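Local coordinates for protein phosphohistidine phosphatase SixA (Escherichia coli, PDB 1UJC) that removes the phosphoryl group from phosphohistidine in the HPt domain of the ArcB sensor kinase, part of a multistep His-Asp phosphorelay, at residues A[46-51]-A[58-63]; A[117-122]-A[136-141]. One frame throughout, in Å; residues are numbered along the deposited sequence.

Interaction 1: residues A[46-51]-A[58-63]; sequences ERVLVS and QTLEEV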
ATOM      1  N   GLU A  46     -10.857   5.474  -3.022  1.00 14.77           N
ATOM      2  CA  GLU A  46     -11.285   5.931  -4.341  1.00 13.10           C
ATOM      3  C   GLU A  46     -10.443   5.348  -5.469  1.00 12.31           C
ATOM      4  O   GLU A  46     -10.957   5.046  -6.547  1.00 10.89           O
ATOM      5  CB  GLU A  46     -11.227   7.462  -4.418  1.00 13.36           C
ATOM      6  CG  GLU A  46     -11.814   8.043  -5.710  1.00 12.84           C
ATOM      7  CD  GLU A  46     -11.689   9.558  -5.801  1.00 11.87           C
ATOM      8  OE1 GLU A  46     -11.983  10.247  -4.804  1.00  9.34           O
ATOM      9  OE2 GLU A  46     -11.306  10.061  -6.879  1.00 12.56           O
ATOM     10  N   ARG A  47      -9.147   5.197  -5.221  1.00 11.87           N
ATOM     11  CA  ARG A  47      -8.242   4.662  -6.230  1.00 11.94           C
ATOM     12  C   ARG A  47      -7.274   3.645  -5.636  1.00 12.31           C
ATOM     13  O   ARG A  47      -6.926   3.717  -4.454  1.00 11.20           O
ATOM     14  CB  ARG A  47      -7.454   5.807  -6.876  1.00 12.73           C
ATOM     15  CG  ARG A  47      -8.314   6.767  -7.692  1.00 12.84           C
ATOM     16  CD  ARG A  47      -8.712   6.141  -9.023  1.00 11.56           C
ATOM     17  NE  ARG A  47      -7.629   6.206 -10.000  1.00 12.57           N
ATOM     18  CZ  ARG A  47      -7.255   7.317 -10.631  1.00 12.18           C
ATOM     19  NH1 ARG A  47      -7.878   8.465 -10.387  1.00 10.69           N
ATOM     20  NH2 ARG A  47      -6.261   7.280 -11.514  1.00 12.35           N
ATOM     21  N   VAL A  48      -6.833   2.706  -6.468  1.00 10.99           N
ATOM     22  CA  VAL A  48      -5.907   1.675  -6.030  1.00 10.77           C
ATOM     23  C   VAL A  48      -4.725   1.520  -6.982  1.00 10.95           C
ATOM     24  O   VAL A  48      -4.900   1.381  -8.193  1.00 11.16           O
ATOM     25  CB  VAL A  48      -6.627   0.322  -5.901  1.00 12.32           C
ATOM     26  CG1 VAL A  48      -5.642  -0.761  -5.502  1.00 13.42           C
ATOM     27  CG2 VAL A  48      -7.744   0.438  -4.882  1.00 13.19           C
ATOM     28  N   LEU A  49      -3.521   1.548  -6.415  1.00  9.64           N
ATOM     29  CA  LEU A  49      -2.286   1.400  -7.175  1.00 10.40           C
ATOM     30  C   LEU A  49      -1.600   0.164  -6.608  1.00 11.71           C
ATOM     31  O   LEU A  49      -1.418   0.055  -5.396  1.00 14.02           O
ATOM     32  CB  LEU A  49      -1.396   2.632  -6.985  1.00  9.78           C
ATOM     33  CG  LEU A  49      -2.071   3.988  -7.219  1.00 10.82           C
ATOM     34  CD1 LEU A  49      -1.079   5.115  -6.946  1.00 11.18           C
ATOM     35  CD2 LEU A  49      -2.583   4.065  -8.649  1.00 12.26           C
ATOM     36  N   VAL A  50      -1.224  -0.769  -7.474  1.00 11.89           N
ATOM     37  CA  VAL A  50      -0.598  -2.001  -7.008  1.00 12.01           C
ATOM     38  C   VAL A  50       0.615  -2.439  -7.824  1.00 12.18           C
ATOM     39  O   VAL A  50       0.711  -2.159  -9.016  1.00 11.59           O
ATOM     40  CB  VAL A  50      -1.634  -3.155  -7.003  1.00 13.70           C
ATOM     41  CG1 VAL A  50      -2.125  -3.418  -8.423  1.00 12.16           C
ATOM     42  CG2 VAL A  50      -1.027  -4.415  -6.391  1.00 14.73           C
ATOM     43  N   SER A  51       1.540  -3.124  -7.158  1.00 11.89           N
ATOM     44  CA  SER A  51       2.734  -3.648  -7.801  1.00 11.41           C
ATOM     45  C   SER A  51       2.319  -4.784  -8.730  1.00 11.30           C
ATOM     46  O   SER A  51       1.334  -5.470  -8.477  1.00 10.33           O
ATOM     47  CB  SER A  51       3.701  -4.189  -6.749  1.00 11.91           C
ATOM     48  OG  SER A  51       4.644  -5.062  -7.340  1.00 14.54           O
ATOM     49  N   GLN A  58      -2.310 -10.250  -5.101  1.00 10.86           N
ATOM     50  CA  GLN A  58      -3.097 -11.163  -4.284  1.00 11.40           C
ATOM     51  C   GLN A  58      -3.502 -10.484  -2.978  1.00 11.17           C
ATOM     52  O   GLN A  58      -4.598 -10.704  -2.470  1.00 11.28           O
ATOM     53  CB  GLN A  58      -2.308 -12.432  -3.979  1.00 13.56           C
ATOM     54  CG  GLN A  58      -3.206 -13.612  -3.665  1.00 13.37           C
ATOM     55  CD  GLN A  58      -2.437 -14.844  -3.248  1.00 14.69           C
ATOM     56  OE1 GLN A  58      -1.274 -15.018  -3.609  1.00 15.55           O
ATOM     57  NE2 GLN A  58      -3.092 -15.719  -2.498  1.00 15.70           N
ATOM     58  N   THR A  59      -2.610  -9.665  -2.432  1.00 11.23           N
ATOM     59  CA  THR A  59      -2.923  -8.942  -1.209  1.00 11.77           C
ATOM     60  C   THR A  59      -4.125  -8.050  -1.520  1.00 11.60           C
ATOM     61  O   THR A  59      -5.051  -7.927  -0.716  1.00 11.16           O
ATOM     62  CB  THR A  59      -1.739  -8.070  -0.762  1.00  9.91           C
ATOM     63  OG1 THR A  59      -0.655  -8.912  -0.348  1.00 12.89           O
ATOM     64  CG2 THR A  59      -2.148  -7.167   0.388  1.00 13.67           C
ATOM     65  N   LEU A  60      -4.109  -7.455  -2.711  1.00 13.11           N
ATOM     66  CA  LEU A  60      -5.191  -6.582  -3.165  1.00 12.60           C
ATOM     67  C   LEU A  60      -6.501  -7.373  -3.245  1.00 13.03           C
ATOM     68  O   LEU A  60      -7.543  -6.898  -2.802  1.00 11.85           O
ATOM     69  CB  LEU A  60      -4.861  -6.012  -4.549  1.00 14.42           C
ATOM     70  CG  LEU A  60      -5.526  -4.713  -5.029  1.00 16.76           C
ATOM     71  CD1 LEU A  60      -5.581  -4.736  -6.547  1.00 14.95           C
ATOM     72  CD2 LEU A  60      -6.925  -4.554  -4.463  1.00 15.74           C
ATOM     73  N   GLU A  61      -6.442  -8.568  -3.829  1.00 14.28           N
ATOM     74  CA  GLU A  61      -7.628  -9.419  -3.960  1.00 16.96           C
ATOM     75  C   GLU A  61      -8.259  -9.611  -2.593  1.00 15.57           C
ATOM     76  O   GLU A  61      -9.443  -9.343  -2.391  1.00 16.99           O
ATOM     77  CB  GLU A  61      -7.272 -10.815  -4.489  1.00 20.07           C
ATOM     78  CG  GLU A  61      -6.595 -10.892  -5.835  1.00 25.01           C
ATOM     79  CD  GLU A  61      -6.185 -12.326  -6.186  1.00 27.69           C
ATOM     80  OE1 GLU A  61      -5.464 -12.502  -7.189  1.00 26.85           O
ATOM     81  OE2 GLU A  61      -6.586 -13.272  -5.456  1.00 26.32           O
ATOM     82  N   GLU A  62      -7.443 -10.090  -1.660  1.00 15.97           N
ATOM     83  CA  GLU A  62      -7.876 -10.365  -0.297  1.00 14.90           C
ATOM     84  C   GLU A  62      -8.515  -9.151   0.365  1.00 14.73           C
ATOM     85  O   GLU A  62      -9.581  -9.252   0.979  1.00 13.46           O
ATOM     86  CB  GLU A  62      -6.679 -10.864   0.520  1.00 16.14           C
ATOM     87  CG  GLU A  62      -6.162 -12.224   0.058  1.00 18.36           C
ATOM     88  CD  GLU A  62      -7.126 -13.356   0.377  1.00 21.61           C
ATOM     89  OE1 GLU A  62      -7.308 -14.260  -0.472  1.00 20.36           O
ATOM     90  OE2 GLU A  62      -7.694 -13.346   1.486  1.00 21.01           O
ATOM     91  N   VAL A  63      -7.865  -8.001   0.232  1.00 13.64           N
ATOM     92  CA  VAL A  63      -8.378  -6.772   0.809  1.00 13.39           C
ATOM     93  C   VAL A  63      -9.715  -6.412   0.176  1.00 13.73           C
ATOM     94  O   VAL A  63     -10.674  -6.092   0.876  1.00 14.80           O
ATOM     95  CB  VAL A  63      -7.391  -5.605   0.602  1.00 12.30           C
ATOM     96  CG1 VAL A  63      -8.052  -4.284   0.970  1.00 11.58           C
ATOM     97  CG2 VAL A  63      -6.152  -5.822   1.457  1.00 14.25           C
TER
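No flat group has a face or an edge in the contact of V48 and V50 with L60; all that meets is branched aliphatic carbon. V48 and L60 approach tip to tip, with V48 CG1 lying 4.0 Å from L60 CG. The same V48 methyl is 4.1 Å from both L60 CD1 and L60 CD2, so it sits before the fork of the leucine. It gets there because it stands opposite the backbone N (chi1 178°), which points it at the helix. V50 instead crosses L60 at about a right angle, its CG1 4.1 Å from L60 CD1, so that this one leucine methyl is shared by both valines. A serine in place of L60 would probably take away the branched end that both valines rest on and open a gap between strand and helix. The contact lies within the beta-alpha-beta unit of strand 47-50, helix 54-66 and strand 74-75. L60 also leans on I106 of strand 102-107 and on L69 in the following loop, and V48 touches P70. From the other face of strand 47-50, L49 packs on Y91 of helix 85-98.

Interaction 2: residues A[117-122]-A[136-141]; sequences AELCPG and VTLDES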
ATOM      1  N   ALA A 117       9.003   8.485   3.445  1.00 12.35           N
ATOM      2  CA  ALA A 117      10.007   9.530   3.662  1.00 12.23           C
ATOM      3  C   ALA A 117       9.985  10.526   2.511  1.00 12.37           C
ATOM      4  O   ALA A 117       9.972  11.737   2.727  1.00 13.41           O
ATOM      5  CB  ALA A 117      11.395   8.910   3.791  1.00 10.78           C
ATOM      6  N   GLU A 118       9.981  10.003   1.288  1.00 12.40           N
ATOM      7  CA  GLU A 118       9.946  10.829   0.085  1.00 12.83           C
ATOM      8  C   GLU A 118       8.741  11.770   0.099  1.00 12.90           C
ATOM      9  O   GLU A 118       8.851  12.933  -0.274  1.00 11.51           O
ATOM     10  CB  GLU A 118       9.889   9.932  -1.153  1.00 15.96           C
ATOM     11  CG  GLU A 118       9.601  10.635  -2.475  1.00 19.48           C
ATOM     12  CD  GLU A 118      10.727  11.537  -2.930  1.00 23.42           C
ATOM     13  OE1 GLU A 118      11.868  11.349  -2.463  1.00 23.64           O
ATOM     14  OE2 GLU A 118      10.472  12.427  -3.774  1.00 26.05           O
ATOM     15  N   LEU A 119       7.594  11.256   0.532  1.00 12.54           N
ATOM     16  CA  LEU A 119       6.373  12.053   0.586  1.00 12.57           C
ATOM     17  C   LEU A 119       6.321  12.987   1.792  1.00 11.75           C
ATOM     18  O   LEU A 119       5.771  14.089   1.716  1.00 10.79           O
ATOM     19  CB  LEU A 119       5.148  11.131   0.627  1.00 10.72           C
ATOM     20  CG  LEU A 119       4.947  10.144  -0.523  1.00 10.90           C
ATOM     21  CD1 LEU A 119       3.846   9.165  -0.150  1.00 12.50           C
ATOM     22  CD2 LEU A 119       4.594  10.890  -1.799  1.00 10.89           C
ATOM     23  N   CYS A 120       6.906  12.551   2.903  1.00 11.59           N
ATOM     24  CA  CYS A 120       6.860  13.332   4.134  1.00 12.08           C
ATOM     25  C   CYS A 120       8.181  13.894   4.640  1.00 12.99           C
ATOM     26  O   CYS A 120       9.050  13.154   5.090  1.00 13.34           O
ATOM     27  CB  CYS A 120       6.229  12.487   5.243  1.00 11.58           C
ATOM     28  SG  CYS A 120       4.653  11.742   4.779  1.00 13.15           S
ATOM     29  N   PRO A 121       8.341  15.223   4.577  1.00 13.95           N
ATOM     30  CA  PRO A 121       9.568  15.868   5.045  1.00 14.03           C
ATOM     31  C   PRO A 121       9.813  15.583   6.528  1.00 14.27           C
ATOM     32  O   PRO A 121       8.872  15.535   7.318  1.00 13.94           O
ATOM     33  CB  PRO A 121       9.291  17.347   4.787  1.00 14.71           C
ATOM     34  CG  PRO A 121       8.450  17.307   3.550  1.00 12.77           C
ATOM     35  CD  PRO A 121       7.483  16.186   3.863  1.00 12.20           C
ATOM     36  N   GLY A 122      11.075  15.383   6.893  1.00 13.87           N
ATOM     37  CA  GLY A 122      11.420  15.130   8.284  1.00 14.40           C
ATOM     38  C   GLY A 122      11.256  13.703   8.773  1.00 14.92           C
ATOM     39  O   GLY A 122      11.601  13.394   9.913  1.00 15.18           O
ATOM     40  N   VAL A 136      -0.820   8.573   5.139  1.00 10.66           N
ATOM     41  CA  VAL A 136      -0.165   9.817   4.780  1.00 12.07           C
ATOM     42  C   VAL A 136      -1.160  10.770   4.148  1.00 11.94           C
ATOM     43  O   VAL A 136      -1.883  10.394   3.235  1.00 14.44           O
ATOM     44  CB  VAL A 136       0.963   9.572   3.749  1.00 11.72           C
ATOM     45  CG1 VAL A 136       1.521  10.898   3.255  1.00 13.06           C
ATOM     46  CG2 VAL A 136       2.065   8.721   4.371  1.00 10.75           C
ATOM     47  N   THR A 137      -1.202  12.000   4.639  1.00 12.29           N
ATOM     48  CA  THR A 137      -2.088  12.994   4.054  1.00 11.87           C
ATOM     49  C   THR A 137      -1.203  13.811   3.128  1.00 12.55           C
ATOM     50  O   THR A 137      -0.255  14.454   3.578  1.00 12.58           O
ATOM     51  CB  THR A 137      -2.696  13.911   5.116  1.00 11.82           C
ATOM     52  OG1 THR A 137      -3.555  13.143   5.966  1.00 10.01           O
ATOM     53  CG2 THR A 137      -3.495  15.027   4.455  1.00 13.37           C
ATOM     54  N   LEU A 138      -1.502  13.764   1.834  1.00 12.36           N
ATOM     55  CA  LEU A 138      -0.709  14.474   0.838  1.00 13.31           C
ATOM     56  C   LEU A 138      -1.446  15.669   0.247  1.00 14.17           C
ATOM     57  O   LEU A 138      -2.620  15.568  -0.126  1.00 14.25           O
ATOM     58  CB  LEU A 138      -0.319  13.515  -0.286  1.00 12.97           C
ATOM     59  CG  LEU A 138       0.640  13.983  -1.384  1.00 14.07           C
ATOM     60  CD1 LEU A 138       2.025  14.280  -0.803  1.00 12.62           C
ATOM     61  CD2 LEU A 138       0.739  12.889  -2.434  1.00 14.37           C
ATOM     62  N   ASP A 139      -0.758  16.801   0.158  1.00 14.19           N
ATOM     63  CA  ASP A 139      -1.373  17.982  -0.418  1.00 15.95           C
ATOM     64  C   ASP A 139      -0.943  18.153  -1.875  1.00 15.86           C
ATOM     65  O   ASP A 139      -0.086  17.420  -2.380  1.00 16.26           O
ATOM     66  CB  ASP A 139      -1.067  19.236   0.422  1.00 15.74           C
ATOM     67  CG  ASP A 139       0.346  19.761   0.242  1.00 18.00           C
ATOM     68  OD1 ASP A 139       0.763  20.586   1.089  1.00 18.09           O
ATOM     69  OD2 ASP A 139       1.030  19.379  -0.732  1.00 15.68           O
ATOM     70  N   GLU A 140      -1.556  19.120  -2.539  1.00 16.09           N
ATOM     71  CA  GLU A 140      -1.310  19.393  -3.949  1.00 19.05           C
ATOM     72  C   GLU A 140       0.133  19.724  -4.345  1.00 17.68           C
ATOM     73  O   GLU A 140       0.519  19.554  -5.503  1.00 16.56           O
ATOM     74  CB  GLU A 140      -2.253  20.506  -4.398  1.00 20.60           C
ATOM     75  CG  GLU A 140      -3.693  20.336  -3.882  1.00 25.25           C
ATOM     76  CD  GLU A 140      -3.849  20.635  -2.384  1.00 28.56           C
ATOM     77  OE1 GLU A 140      -3.352  21.692  -1.939  1.00 30.23           O
ATOM     78  OE2 GLU A 140      -4.478  19.825  -1.655  1.00 26.98           O
ATOM     79  N   SER A 141       0.932  20.183  -3.389  1.00 18.40           N
ATOM     80  CA  SER A 141       2.321  20.523  -3.674  1.00 17.79           C
ATOM     81  C   SER A 141       3.261  19.368  -3.363  1.00 18.69           C
ATOM     82  O   SER A 141       4.477  19.539  -3.329  1.00 20.21           O
ATOM     83  CB  SER A 141       2.730  21.770  -2.889  1.00 18.16           C
ATOM     84  OG  SER A 141       1.995  22.895  -3.345  1.00 19.46           O
TER
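C120 and V136 form the tightest of the apolar contacts, between the end of helix 111-119 and strand 133-138: C120 SG is 3.6 Å from V136 CG1 and 4.0 Å from V136 CG2, so the sulfur faces both branches of the valine. C120 is the first residue to leave the helical conformation, and with SG opposite its own carbonyl carbon (chi1 -51°) the sulfur is carried over to these two methyls.

Looser methyl contacts are made by the last helical residue, L119, which divides its fork between two strand residues. Its CD1 comes within 4.5 Å of V136 CG1, while L119 CD2 lies 4.4 Å from L138 CD1. L138 does not start out facing the helix end, but the far end of its side chain draws nearer. It also packs on L92 and T96 of helix 85-98, and so joins the two helices on this side of the sheet.

No hydrogen bond links the two segments; those nearby fix the turn after the strand and pair the strand with its neighbours. D139 OD2 accepts from S141 N at 2.8 Å in an Asx turn, the donor approaching from above the carboxylate plane with an N-H...O angle of 132°. The same oxygen also takes N143 N. V136 and L138 use their backbones to pair with V3 and M1, and T137 pairs with T145.

Chemically, the contact between 117-122 and 136-141 thus rests on burial and the fit of methyls and sulfur, while a directed bond ties the helix end to the sheet through the backbones of L119 and G144, on neighbouring strand 144-150.

Interaction 1 closes along the chain before interaction 2 opens, and the two lie on opposite sides of the chain's centre, their centres 21 Å apart and their nearest atoms about 9 Å apart. They share one mixed sheet, in which strands 102-107 and 2-7 separate strand 47-50 from strand 133-138. Helix 54-66 covers one face of it in interaction 1, whereas interaction 2 belongs to the face carrying helices 85-98 and 111-119. Together they illustrate the layered alpha-beta fold of this phosphatase. Interaction 1 is the nearer to the tungstate pocket: R55 belongs to its helix, and S51 hydrogen-bonds H108, another pocket residue.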